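Local coordinates for protein Esterase/lipase (PDB 3K6K) that probably hydrolyses carboxylic ester bonds, as an alpha/beta-hydrolase-fold esterase or lipase homologous to hormone-sensitive lipase, at residues S185-D189 against E251-S257; R42-E46 against I92-T98; K15-F21 against Y286-N291; A148-I152 against W303-I308. All coordinates share one frame; numbering follows the deposited sequence.

In the fold
Four contacts show how an alpha/beta hydrolase ties its sheet, helices and N-terminal region together. Contact 1, a buried contact whose centre lies about 11 Å from that of the chain, holds Glu251, which with Ser157 and His281 probably forms the catalytic triad. Contact 2 lies about 21 Å from it, centre to centre, and joins helix 38-49 to the approach of helix 96-110. Contact 3, at the surface, brings the N-terminal segment onto the loop before helix 291-305; its Tyr286 comes near the presumed triad without touching it. Contact 4 packs the other end of that helix on strand 151-156, about 29 Å from contact 3 between centres and across the chain's centre from contact 2.

Contact 1 (S185-D189 against E251-S257); sequences SPFVD and EALLSDS
Asp256 reaches into the bend at Phe187-Asp189 and overlaps the side chain of Val188, whose CG2 lies 3.4 Å from Asp256 CB, the two side chains running antiparallel, one alongside the other. Asp256 CG is anti to its carbonyl carbon (chi1 -83°), which carries the carboxylate to two backbone N-H groups. Asp256 OD1 receives a nearly straight bond from Val188 N (2.5 Å, 172°) and a more bent one from Asp189 N at 3.0 Å, which arrives from above the carboxylate plane. The same oxygen lies at the edge of the Phe187 ring, with ring and carboxylate planes only 16° apart. Beside this grip, Leu253 CD1 comes within 3.4 Å of Phe187 CD2. A water draws together Pro186 O, Leu253 O and Ser257 OG, giving the buried loop carbonyls a donor. At the other end Ser185 OG donates to Glu251 OE2, also at 2.5 Å; the exact length of both such short bonds is doubtful. Glu251 OE1 bonds to His281 ND1, consistent with the acid of a Ser-His-Glu triad whose second oxygen Ser185 and Gly248 N hold in place. The contact thus lies where the loop after strand 180-184 meets the start of helix 254-266, with Pro186 and Ser257 resting on Ile245 of strand 243-248, and helices 195-199 and 209-220 flanking Leu253 and Phe187.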
loop_
_atom_site.group_PDB
_atom_site.type_symbol
_atom_site.label_atom_id
_atom_site.label_comp_id
_atom_site.label_asym_id
_atom_site.label_seq_id
_atom_site.Cartn_x
_atom_site.Cartn_y
_atom_site.Cartn_z
ATOM N N SER A 185 -5.283 10.754 0.243
ATOM C CA SER A 185 -6.645 10.438 0.686
ATOM C C SER A 185 -7.668 10.562 -0.454
ATOM O O SER A 185 -8.692 11.270 -0.300
ATOM C CB SER A 185 -7.101 11.405 1.795
ATOM O OG SER A 185 -6.323 11.290 3.006
ATOM N N PRO A 186 -7.437 9.855 -1.586
ATOM C CA PRO A 186 -8.283 10.062 -2.748
ATOM C C PRO A 186 -9.772 9.720 -2.535
ATOM O O PRO A 186 -10.104 8.743 -1.849
ATOM C CB PRO A 186 -7.637 9.165 -3.823
ATOM C CG PRO A 186 -6.820 8.229 -3.117
ATOM C CD PRO A 186 -6.456 8.778 -1.796
ATOM N N PHE A 187 -10.654 10.550 -3.082
ATOM C CA PHE A 187 -12.123 10.311 -3.022
ATOM C C PHE A 187 -12.486 9.677 -4.351
ATOM O O PHE A 187 -12.494 10.348 -5.376
ATOM C CB PHE A 187 -12.850 11.646 -2.829
ATOM C CG PHE A 187 -14.370 11.531 -2.645
ATOM C CD1 PHE A 187 -15.174 12.627 -2.883
ATOM C CD2 PHE A 187 -14.968 10.348 -2.173
ATOM C CE1 PHE A 187 -16.521 12.560 -2.715
ATOM C CE2 PHE A 187 -16.304 10.283 -1.962
ATOM C CZ PHE A 187 -17.098 11.398 -2.222
ATOM N N VAL A 188 -12.731 8.370 -4.353
ATOM C CA VAL A 188 -12.814 7.671 -5.601
ATOM C C VAL A 188 -13.998 6.749 -5.706
ATOM O O VAL A 188 -14.129 6.033 -6.701
ATOM C CB VAL A 188 -11.522 6.891 -5.914
ATOM C CG1 VAL A 188 -10.494 7.827 -6.458
ATOM C CG2 VAL A 188 -11.017 6.125 -4.692
ATOM N N ASP A 189 -14.856 6.751 -4.695
ATOM C CA ASP A 189 -16.084 5.970 -4.769
ATOM C C ASP A 189 -17.268 6.762 -4.253
ATOM O O ASP A 189 -17.583 6.666 -3.079
ATOM C CB ASP A 189 -15.967 4.716 -3.942
ATOM C CG ASP A 189 -17.111 3.736 -4.202
ATOM O OD1 ASP A 189 -17.023 2.578 -3.768
ATOM O OD2 ASP A 189 -18.108 4.124 -4.843
ATOM N N GLU A 251 -10.095 7.696 8.678
ATOM C CA GLU A 251 -10.692 8.096 7.435
ATOM C C GLU A 251 -11.909 7.256 7.004
ATOM O O GLU A 251 -11.824 6.043 6.742
ATOM C CB GLU A 251 -9.611 8.117 6.359
ATOM C CG GLU A 251 -8.585 9.178 6.609
ATOM C CD GLU A 251 -8.110 9.828 5.327
ATOM O OE1 GLU A 251 -8.990 10.110 4.513
ATOM O OE2 GLU A 251 -6.880 10.065 5.110
ATOM N N ALA A 252 -13.051 7.930 6.929
ATOM C CA ALA A 252 -14.252 7.315 6.369
ATOM C C ALA A 252 -13.953 6.745 4.945
ATOM O O ALA A 252 -14.613 5.803 4.529
ATOM C CB ALA A 252 -15.366 8.358 6.282
ATOM N N LEU A 253 -12.993 7.357 4.230
ATOM C CA LEU A 253 -12.612 7.044 2.833
ATOM C C LEU A 253 -11.275 6.220 2.737
ATOM O O LEU A 253 -10.579 6.196 1.717
ATOM C CB LEU A 253 -12.525 8.323 1.991
ATOM C CG LEU A 253 -13.719 9.298 1.974
ATOM C CD1 LEU A 253 -13.542 10.412 0.947
ATOM C CD2 LEU A 253 -15.007 8.512 1.670
ATOM N N LEU A 254 -10.928 5.576 3.826
ATOM C CA LEU A 254 -9.820 4.641 3.831
ATOM C C LEU A 254 -10.037 3.526 2.836
ATOM O O LEU A 254 -9.065 3.092 2.201
ATOM C CB LEU A 254 -9.600 4.006 5.207
ATOM C CG LEU A 254 -8.445 2.977 5.293
ATOM C CD1 LEU A 254 -7.125 3.629 5.070
ATOM C CD2 LEU A 254 -8.436 2.250 6.687
ATOM N N SER A 255 -11.268 3.024 2.713
ATOM C CA SER A 255 -11.456 1.891 1.804
ATOM C C SER A 255 -11.377 2.389 0.345
ATOM O O SER A 255 -11.249 1.569 -0.545
ATOM C CB SER A 255 -12.740 1.104 2.085
ATOM O OG SER A 255 -12.766 0.597 3.418
ATOM N N ASP A 256 -11.420 3.715 0.110
ATOM C CA ASP A 256 -11.173 4.271 -1.242
ATOM C C ASP A 256 -9.706 4.014 -1.689
ATOM O O ASP A 256 -9.426 3.594 -2.840
ATOM C CB ASP A 256 -11.459 5.792 -1.342
ATOM C CG ASP A 256 -12.975 6.141 -1.578
ATOM O OD1 ASP A 256 -13.237 7.143 -2.238
ATOM O OD2 ASP A 256 -13.906 5.443 -1.146
ATOM N N SER A 257 -8.798 4.300 -0.774
ATOM C CA SER A 257 -7.396 4.023 -0.960
ATOM C C SER A 257 -7.082 2.553 -1.113
ATOM O O SER A 257 -6.422 2.189 -2.078
ATOM C CB SER A 257 -6.557 4.654 0.152
ATOM O OG SER A 257 -6.511 6.055 -0.038
HETATM O O HOH W 1 -8.795 7.559 0.341
HETATM O O HOH W 2 -16.470 5.881 -0.609
#

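Contact 2 (R42-E46 against I92-T98); sequences RAGME and ISGSPST
Arg42 and Glu46, one helical turn apart, grip two points of the segment 92-98. Arg42 NE donates to Ile92 O at 2.8 Å, the carbonyl lying at the edge of the guanidinium and a little out of its plane; Arg42 NH2 adds a weak bond to the same oxygen. At the other end Ser95 OG donates to Glu46 OE2 over 2.7 Å, meeting it on the syn side though 30° out of the carboxylate plane. Between these polar ends Met45 lies over the chain. Its thioether bends at the last torsion (chi3 -45°), which carries CE to 3.6 Å from Ser93 CB, while Met45 CG lies 4.1 Å from Thr98 CG2. A water accepts from Gly94 N and reaches Arg42 O by a weak bond.

Further out, Glu124 forms a salt bridge with Arg42 NH1 and fixes the far side of the guanidinium, and Gly89 O takes the hydroxyl of Ser93. Ser95 is the N-cap of helix 96-110: its OG accepts from Thr98 N in a nearly straight bond of 3.2 Å, and Thr98 OG1 donates back to Ser95 O. The capping hydroxyl donates to Glu46 and accepts from Thr98 N, so the carboxylate on one helix probably holds it in place as a cap of the other, and its negative charge near that N-terminus should be favourable.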
loop_
_atom_site.group_PDB
_atom_site.type_symbol
_atom_site.label_atom_id
_atom_site.label_comp_id
_atom_site.label_asym_id
_atom_site.label_seq_id
_atom_site.Cartn_x
_atom_site.Cartn_y
_atom_site.Cartn_z
ATOM N N ARG A 42 -17.166 28.238 1.402
ATOM C CA ARG A 42 -16.064 28.528 0.525
ATOM C C ARG A 42 -15.271 29.742 0.986
ATOM O O ARG A 42 -14.035 29.646 1.098
ATOM C CB ARG A 42 -16.544 28.713 -0.907
ATOM C CG ARG A 42 -17.268 27.465 -1.515
ATOM C CD ARG A 42 -17.308 27.728 -3.013
ATOM N NE ARG A 42 -17.951 26.677 -3.767
ATOM C CZ ARG A 42 -18.526 26.847 -4.973
ATOM N NH1 ARG A 42 -18.591 28.051 -5.555
ATOM N NH2 ARG A 42 -19.079 25.812 -5.591
ATOM N N ALA A 43 -15.991 30.841 1.276
ATOM C CA ALA A 43 -15.400 32.071 1.805
ATOM C C ALA A 43 -14.640 31.835 3.106
ATOM O O ALA A 43 -13.562 32.386 3.274
ATOM C CB ALA A 43 -16.438 33.195 1.977
ATOM N N GLY A 44 -15.188 30.977 3.976
ATOM C CA GLY A 44 -14.596 30.610 5.273
ATOM C C GLY A 44 -13.473 29.570 5.256
ATOM O O GLY A 44 -12.576 29.602 6.084
ATOM N N MET A 45 -13.516 28.635 4.315
ATOM C CA MET A 45 -12.340 27.857 4.011
ATOM C C MET A 45 -11.225 28.791 3.538
ATOM O O MET A 45 -10.082 28.650 3.950
ATOM C CB MET A 45 -12.677 26.842 2.952
ATOM C CG MET A 45 -11.769 25.642 2.904
ATOM S SD MET A 45 -12.334 24.458 1.631
ATOM C CE MET A 45 -14.130 24.475 2.014
ATOM N N GLU A 46 -11.563 29.773 2.711
ATOM C CA GLU A 46 -10.558 30.701 2.189
ATOM C C GLU A 46 -9.897 31.482 3.341
ATOM O O GLU A 46 -8.675 31.548 3.422
ATOM C CB GLU A 46 -11.118 31.664 1.108
ATOM C CG GLU A 46 -11.582 31.055 -0.265
ATOM C CD GLU A 46 -10.414 30.673 -1.215
ATOM O OE1 GLU A 46 -9.259 30.861 -0.846
ATOM O OE2 GLU A 46 -10.636 30.195 -2.357
ATOM N N ILE A 92 -16.839 20.512 -4.577
ATOM C CA ILE A 92 -17.708 21.680 -4.446
ATOM C C ILE A 92 -17.030 22.873 -3.802
ATOM O O ILE A 92 -17.641 23.939 -3.706
ATOM C CB ILE A 92 -19.037 21.369 -3.690
ATOM C CG1 ILE A 92 -18.752 20.884 -2.292
ATOM C CG2 ILE A 92 -19.851 20.279 -4.393
ATOM C CD1 ILE A 92 -19.974 21.001 -1.344
ATOM N N SER A 93 -15.788 22.719 -3.352
ATOM C CA SER A 93 -15.050 23.809 -2.750
ATOM C C SER A 93 -13.571 23.607 -2.956
ATOM O O SER A 93 -13.149 22.591 -3.498
ATOM C CB SER A 93 -15.329 23.872 -1.275
ATOM O OG SER A 93 -15.317 22.559 -0.729
ATOM N N GLY A 94 -12.785 24.586 -2.531
ATOM C CA GLY A 94 -11.379 24.438 -2.435
ATOM C C GLY A 94 -10.841 25.309 -3.532
ATOM O O GLY A 94 -11.613 25.727 -4.371
ATOM N N SER A 95 -9.525 25.563 -3.559
ATOM C CA SER A 95 -8.973 26.367 -4.657
ATOM C C SER A 95 -7.475 26.311 -4.579
ATOM O O SER A 95 -6.913 25.857 -3.584
ATOM C CB SER A 95 -9.420 27.819 -4.485
ATOM O OG SER A 95 -8.799 28.391 -3.311
ATOM N N PRO A 96 -6.795 26.791 -5.618
ATOM C CA PRO A 96 -5.357 26.774 -5.466
ATOM C C PRO A 96 -4.885 27.515 -4.177
ATOM O O PRO A 96 -3.963 27.042 -3.478
ATOM C CB PRO A 96 -4.903 27.431 -6.748
ATOM C CG PRO A 96 -5.900 26.968 -7.748
ATOM C CD PRO A 96 -7.207 26.997 -7.029
ATOM N N SER A 97 -5.572 28.602 -3.823
ATOM C CA SER A 97 -5.263 29.377 -2.621
ATOM C C SER A 97 -5.432 28.626 -1.338
ATOM O O SER A 97 -4.559 28.703 -0.531
ATOM C CB SER A 97 -6.066 30.689 -2.529
ATOM O OG SER A 97 -5.660 31.521 -3.606
ATOM N N THR A 98 -6.568 27.970 -1.117
ATOM C CA THR A 98 -6.744 27.161 0.093
ATOM C C THR A 98 -5.682 26.075 0.298
ATOM O O THR A 98 -5.570 25.584 1.406
ATOM C CB THR A 98 -8.031 26.393 0.066
ATOM O OG1 THR A 98 -8.131 25.667 -1.185
ATOM C CG2 THR A 98 -9.194 27.328 0.228
HETATM O O HOH W 3 -13.406 26.921 -0.984
#

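Contact 3 (K15-F21 against Y286-N291); sequences KMDPRDF and YGKFVN
Phe21 is the bump of this contact, its ring driven into a hollow lined by Tyr286, Phe289 and Val290. CG lies anti to the backbone N (chi1 -178°), which sends the ring off helix 18-30 into the loop, and its far corner CZ lands 3.5 Å from Tyr286 CG, over a face of the tyrosine ring. These two planes meet obliquely at 57°. Phe289 covers one face of Phe21 with its CB, a CH-pi contact at 4.0 Å from the ring centroid, whereas the phenylalanine rings themselves, though near parallel, are slid apart and barely overlap. Val290 CG1 closes the near side of the hollow, 3.7 Å from Phe21 CB. The aromatic cluster of Phe21, Tyr286 and Phe289 joins the N-terminal helix to the loop leading into helix 291-305 of the alpha/beta hydrolase fold. Alongside it, Met16 N donates to Phe289 O (2.8 Å), nearly in line with the carbonyl, and a water links Met16 O to Asn291 N. Lys15 folds back at chi2 (-72°), laying its methylenes across the loop carbonyls until CE is 3.1 Å from Gly287 O; its amine makes long, weak ion pairs with Asp13 and Asp294. Pro18 lies loosely beside Val290 CG1.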
loop_
_atom_site.group_PDB
_atom_site.type_symbol
_atom_site.label_atom_id
_atom_site.label_comp_id
_atom_site.label_asym_id
_atom_site.label_seq_id
_atom_site.Cartn_x
_atom_site.Cartn_y
_atom_site.Cartn_z
ATOM N N LYS A 15 5.270 20.210 18.209
ATOM C CA LYS A 15 4.173 19.486 17.556
ATOM C C LYS A 15 3.176 18.921 18.576
ATOM O O LYS A 15 3.499 18.750 19.738
ATOM C CB LYS A 15 4.761 18.352 16.745
ATOM C CG LYS A 15 5.677 18.801 15.575
ATOM C CD LYS A 15 4.926 19.455 14.376
ATOM C CE LYS A 15 5.840 19.684 13.153
ATOM N NZ LYS A 15 6.449 21.023 13.220
ATOM N N MET A 16 1.948 18.676 18.165
ATOM C CA MET A 16 0.984 18.004 19.018
ATOM C C MET A 16 1.186 16.492 18.932
ATOM O O MET A 16 1.620 15.990 17.905
ATOM C CB MET A 16 -0.456 18.195 18.530
ATOM C CG MET A 16 -0.839 19.533 18.017
ATOM S SD MET A 16 -2.014 20.190 19.152
ATOM C CE MET A 16 -0.830 20.656 20.402
ATOM N N ASP A 17 0.782 15.782 19.993
ATOM C CA ASP A 17 0.557 14.349 19.894
ATOM C C ASP A 17 -0.563 14.099 18.890
ATOM O O ASP A 17 -1.596 14.743 18.971
ATOM C CB ASP A 17 0.139 13.705 21.238
ATOM C CG ASP A 17 0.092 12.200 21.130
ATOM O OD1 ASP A 17 -0.960 11.609 20.757
ATOM O OD2 ASP A 17 1.162 11.580 21.316
ATOM N N PRO A 18 -0.373 13.156 17.959
ATOM C CA PRO A 18 -1.473 13.023 17.038
ATOM C C PRO A 18 -2.868 12.856 17.651
ATOM O O PRO A 18 -3.844 13.384 17.091
ATOM C CB PRO A 18 -1.067 11.819 16.198
ATOM C CG PRO A 18 0.406 12.033 16.055
ATOM C CD PRO A 18 0.818 12.412 17.480
ATOM N N ARG A 19 -2.994 12.167 18.771
ATOM C CA ARG A 19 -4.332 11.913 19.319
ATOM C C ARG A 19 -4.954 13.225 19.849
ATOM O O ARG A 19 -6.179 13.361 19.904
ATOM C CB ARG A 19 -4.316 10.800 20.366
ATOM C CG ARG A 19 -4.215 9.367 19.766
ATOM C CD ARG A 19 -4.237 8.351 20.920
ATOM N NE ARG A 19 -5.521 8.432 21.646
ATOM C CZ ARG A 19 -5.830 7.853 22.814
ATOM N NH1 ARG A 19 -4.963 7.084 23.477
ATOM N NH2 ARG A 19 -7.046 8.046 23.317
ATOM N N ASP A 20 -4.084 14.182 20.170
ATOM C CA ASP A 20 -4.510 15.460 20.727
ATOM C C ASP A 20 -5.017 16.315 19.592
ATOM O O ASP A 20 -5.997 17.012 19.766
ATOM C CB ASP A 20 -3.397 16.149 21.575
ATOM C CG ASP A 20 -3.077 15.342 22.851
ATOM O OD1 ASP A 20 -3.960 14.502 23.225
ATOM O OD2 ASP A 20 -1.970 15.480 23.466
ATOM N N PHE A 21 -4.369 16.210 18.429
ATOM C CA PHE A 21 -4.770 16.981 17.276
ATOM C C PHE A 21 -6.128 16.460 16.816
ATOM O O PHE A 21 -6.975 17.244 16.432
ATOM C CB PHE A 21 -3.736 16.885 16.137
ATOM C CG PHE A 21 -4.094 17.726 14.893
ATOM C CD1 PHE A 21 -4.129 17.143 13.622
ATOM C CD2 PHE A 21 -4.366 19.089 15.004
ATOM C CE1 PHE A 21 -4.434 17.898 12.493
ATOM C CE2 PHE A 21 -4.687 19.866 13.878
ATOM C CZ PHE A 21 -4.721 19.248 12.610
ATOM N N TYR A 286 -1.364 19.668 7.698
ATOM C CA TYR A 286 -1.183 20.056 9.083
ATOM C C TYR A 286 0.249 19.912 9.632
ATOM O O TYR A 286 0.441 19.737 10.845
ATOM C CB TYR A 286 -2.233 19.350 9.958
ATOM C CG TYR A 286 -3.649 19.459 9.331
ATOM C CD1 TYR A 286 -4.343 18.334 8.890
ATOM C CD2 TYR A 286 -4.279 20.694 9.198
ATOM C CE1 TYR A 286 -5.615 18.459 8.295
ATOM C CE2 TYR A 286 -5.544 20.829 8.646
ATOM C CZ TYR A 286 -6.212 19.725 8.192
ATOM O OH TYR A 286 -7.432 19.894 7.592
ATOM N N GLY A 287 1.248 20.024 8.756
ATOM C CA GLY A 287 2.657 20.051 9.176
ATOM C C GLY A 287 2.814 20.956 10.373
ATOM O O GLY A 287 3.498 20.616 11.327
ATOM N N LYS A 288 2.126 22.093 10.370
ATOM C CA LYS A 288 2.224 22.997 11.495
ATOM C C LYS A 288 1.983 22.317 12.860
ATOM O O LYS A 288 2.680 22.661 13.824
ATOM C CB LYS A 288 1.294 24.179 11.270
ATOM C CG LYS A 288 1.069 25.065 12.475
ATOM C CD LYS A 288 0.243 26.293 12.047
ATOM C CE LYS A 288 0.436 27.519 12.948
ATOM N NZ LYS A 288 -0.698 28.495 12.761
ATOM N N PHE A 289 1.040 21.357 12.891
ATOM C CA PHE A 289 0.532 20.639 14.090
ATOM C C PHE A 289 1.033 19.218 14.265
ATOM O O PHE A 289 1.447 18.851 15.365
ATOM C CB PHE A 289 -1.006 20.639 14.114
ATOM C CG PHE A 289 -1.583 22.034 14.020
ATOM C CD1 PHE A 289 -2.202 22.462 12.851
ATOM C CD2 PHE A 289 -1.357 22.961 15.051
ATOM C CE1 PHE A 289 -2.703 23.767 12.749
ATOM C CE2 PHE A 289 -1.814 24.301 14.933
ATOM C CZ PHE A 289 -2.512 24.687 13.799
ATOM N N VAL A 290 0.985 18.382 13.228
ATOM C CA VAL A 290 1.473 17.029 13.445
ATOM C C VAL A 290 2.722 16.734 12.602
ATOM O O VAL A 290 2.851 17.178 11.468
ATOM C CB VAL A 290 0.370 15.979 13.269
ATOM C CG1 VAL A 290 -0.618 16.079 14.384
ATOM C CG2 VAL A 290 -0.345 16.152 11.900
ATOM N N ASN A 291 3.633 15.984 13.178
ATOM C CA ASN A 291 4.928 15.668 12.562
ATOM C C ASN A 291 4.816 14.778 11.313
ATOM O O ASN A 291 5.519 15.030 10.322
ATOM C CB ASN A 291 5.844 15.023 13.590
ATOM C CG ASN A 291 7.266 14.832 13.059
ATOM O OD1 ASN A 291 7.765 13.677 13.060
ATOM N ND2 ASN A 291 7.936 15.956 12.568
HETATM O O HOH W 4 3.360 15.406 15.682
#

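Contact 4 (A148-I152 against W303-I308); sequences ADRII and WISARI
Ile152 crosses Ile304 obliquely, its CG1 3.7 Å from Ile304 CG2, so that the strand residue wedges its branched side chain against the C-terminal part of helix 291-305. Both ends of Ile152 are in use: CG2 lies 4.1 Å from Ile304 CG1, while CD1 continues on to the six-membered part of the Trp303 indole, meeting CZ3 at an oblique angle. Ile308, just past the helix, takes a different approach. Its CD1 drops onto the backbone of the opposite segment, 3.6 Å from Arg150 CA, and the bend at chi2 (-84°) turns that methyl inward. Its other branch, CG2, touches Arg150 CG at 3.7 Å, the two side chains crossing at about a right angle before the arginine end leads off to Ala145 O.

Behind this apolar seam the indole carries a guanidinium over one face. The guanidinium is that of Arg307, its CZ 3.2 Å above the Trp303 ring plane and offset toward the rim, and it bonds weakly through NH1 to Trp303 O. Glu242 pairs with Arg307 NE, and Glu272 accepts from Trp303 NE1. Val182 of the adjoining strand 180-184 touches Ile152, Trp303 and Ile304 alike. The helix 291-305 is therefore seated on the sheet mainly by dispersion and shape between hydrocarbon branches, with the charged and hydrogen-bonding groups gathered around the Trp303 indole.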
loop_
_atom_site.group_PDB
_atom_site.type_symbol
_atom_site.label_atom_id
_atom_site.label_comp_id
_atom_site.label_asym_id
_atom_site.label_seq_id
_atom_site.Cartn_x
_atom_site.Cartn_y
_atom_site.Cartn_z
ATOM N N ALA A 148 5.795 14.131 -21.650
ATOM C CA ALA A 148 4.965 13.598 -20.551
ATOM C C ALA A 148 5.774 13.039 -19.372
ATOM O O ALA A 148 5.180 12.819 -18.308
ATOM C CB ALA A 148 3.943 12.569 -21.032
ATOM N N ASP A 149 7.099 12.860 -19.548
ATOM C CA ASP A 149 7.950 12.133 -18.637
ATOM C C ASP A 149 8.550 13.063 -17.608
ATOM O O ASP A 149 9.465 12.687 -16.827
ATOM C CB ASP A 149 9.134 11.538 -19.392
ATOM C CG ASP A 149 8.732 10.491 -20.425
ATOM O OD1 ASP A 149 9.509 10.284 -21.392
ATOM O OD2 ASP A 149 7.670 9.861 -20.289
ATOM N N ARG A 150 8.115 14.313 -17.652
ATOM C CA ARG A 150 8.541 15.211 -16.630
ATOM C C ARG A 150 7.360 15.788 -15.871
ATOM O O ARG A 150 7.498 16.734 -15.136
ATOM C CB ARG A 150 9.572 16.231 -17.169
ATOM C CG ARG A 150 11.050 15.768 -16.865
ATOM C CD ARG A 150 12.139 16.458 -17.707
ATOM N NE ARG A 150 11.569 16.977 -18.959
ATOM C CZ ARG A 150 12.275 17.341 -20.029
ATOM N NH1 ARG A 150 13.619 17.233 -20.015
ATOM N NH2 ARG A 150 11.629 17.799 -21.115
ATOM N N ILE A 151 6.226 15.123 -15.992
ATOM C CA ILE A 151 5.021 15.540 -15.336
ATOM C C ILE A 151 4.563 14.467 -14.377
ATOM O O ILE A 151 4.529 13.279 -14.749
ATOM C CB ILE A 151 3.924 15.828 -16.339
ATOM C CG1 ILE A 151 4.406 16.919 -17.309
ATOM C CG2 ILE A 151 2.670 16.307 -15.643
ATOM C CD1 ILE A 151 3.463 17.065 -18.475
ATOM N N ILE A 152 4.260 14.896 -13.140
ATOM C CA ILE A 152 3.480 14.128 -12.175
ATOM C C ILE A 152 2.080 14.736 -11.967
ATOM O O ILE A 152 1.895 15.957 -11.994
ATOM C CB ILE A 152 4.186 14.111 -10.825
ATOM C CG1 ILE A 152 5.581 13.436 -10.933
ATOM C CG2 ILE A 152 3.287 13.442 -9.807
ATOM C CD1 ILE A 152 5.530 11.843 -11.034
ATOM N N TRP A 303 9.618 10.323 -3.844
ATOM C CA TRP A 303 9.000 9.520 -4.854
ATOM C C TRP A 303 8.964 10.308 -6.134
ATOM O O TRP A 303 9.355 9.808 -7.198
ATOM C CB TRP A 303 7.600 9.175 -4.459
ATOM C CG TRP A 303 6.997 8.074 -5.265
ATOM C CD1 TRP A 303 7.105 6.688 -5.032
ATOM C CD2 TRP A 303 6.118 8.215 -6.376
ATOM N NE1 TRP A 303 6.370 6.004 -5.982
ATOM C CE2 TRP A 303 5.754 6.915 -6.804
ATOM C CE3 TRP A 303 5.597 9.302 -7.046
ATOM C CZ2 TRP A 303 4.862 6.704 -7.878
ATOM C CZ3 TRP A 303 4.757 9.090 -8.107
ATOM C CH2 TRP A 303 4.384 7.797 -8.514
ATOM N N ILE A 304 8.480 11.530 -6.041
ATOM C CA ILE A 304 8.286 12.274 -7.233
ATOM C C ILE A 304 9.622 12.447 -7.901
ATOM O O ILE A 304 9.801 12.090 -9.052
ATOM C CB ILE A 304 7.600 13.639 -7.010
ATOM C CG1 ILE A 304 6.099 13.448 -6.829
ATOM C CG2 ILE A 304 7.840 14.575 -8.231
ATOM C CD1 ILE A 304 5.405 14.679 -6.286
ATOM N N SER A 305 10.586 12.961 -7.149
ATOM C CA SER A 305 11.798 13.439 -7.771
ATOM C C SER A 305 12.712 12.285 -8.180
ATOM O O SER A 305 13.814 12.531 -8.678
ATOM C CB SER A 305 12.491 14.490 -6.869
ATOM O OG SER A 305 13.570 13.892 -6.196
ATOM N N ALA A 306 12.256 11.047 -7.991
ATOM C CA ALA A 306 12.986 9.873 -8.451
ATOM C C ALA A 306 12.298 9.122 -9.621
ATOM O O ALA A 306 12.756 8.056 -10.026
ATOM C CB ALA A 306 13.251 8.941 -7.311
ATOM N N ARG A 307 11.210 9.677 -10.164
ATOM C CA ARG A 307 10.577 9.140 -11.395
ATOM C C ARG A 307 10.970 10.062 -12.513
ATOM O O ARG A 307 11.153 9.635 -13.640
ATOM C CB ARG A 307 9.077 9.009 -11.281
ATOM C CG ARG A 307 8.703 8.241 -10.070
ATOM C CD ARG A 307 7.703 7.181 -10.360
ATOM N NE ARG A 307 7.800 5.920 -9.573
ATOM C CZ ARG A 307 8.494 5.658 -8.441
ATOM N NH1 ARG A 307 9.267 6.562 -7.818
ATOM N NH2 ARG A 307 8.388 4.427 -7.917
ATOM N N ILE A 308 11.218 11.290 -12.169
ATOM C CA ILE A 308 11.870 12.192 -13.057
ATOM C C ILE A 308 13.380 11.753 -13.145
ATOM O O ILE A 308 14.270 12.363 -12.553
ATOM C CB ILE A 308 11.664 13.570 -12.540
ATOM C CG1 ILE A 308 10.192 13.738 -12.217
ATOM C CG2 ILE A 308 12.108 14.581 -13.496
ATOM C CD1 ILE A 308 9.335 14.092 -13.294
#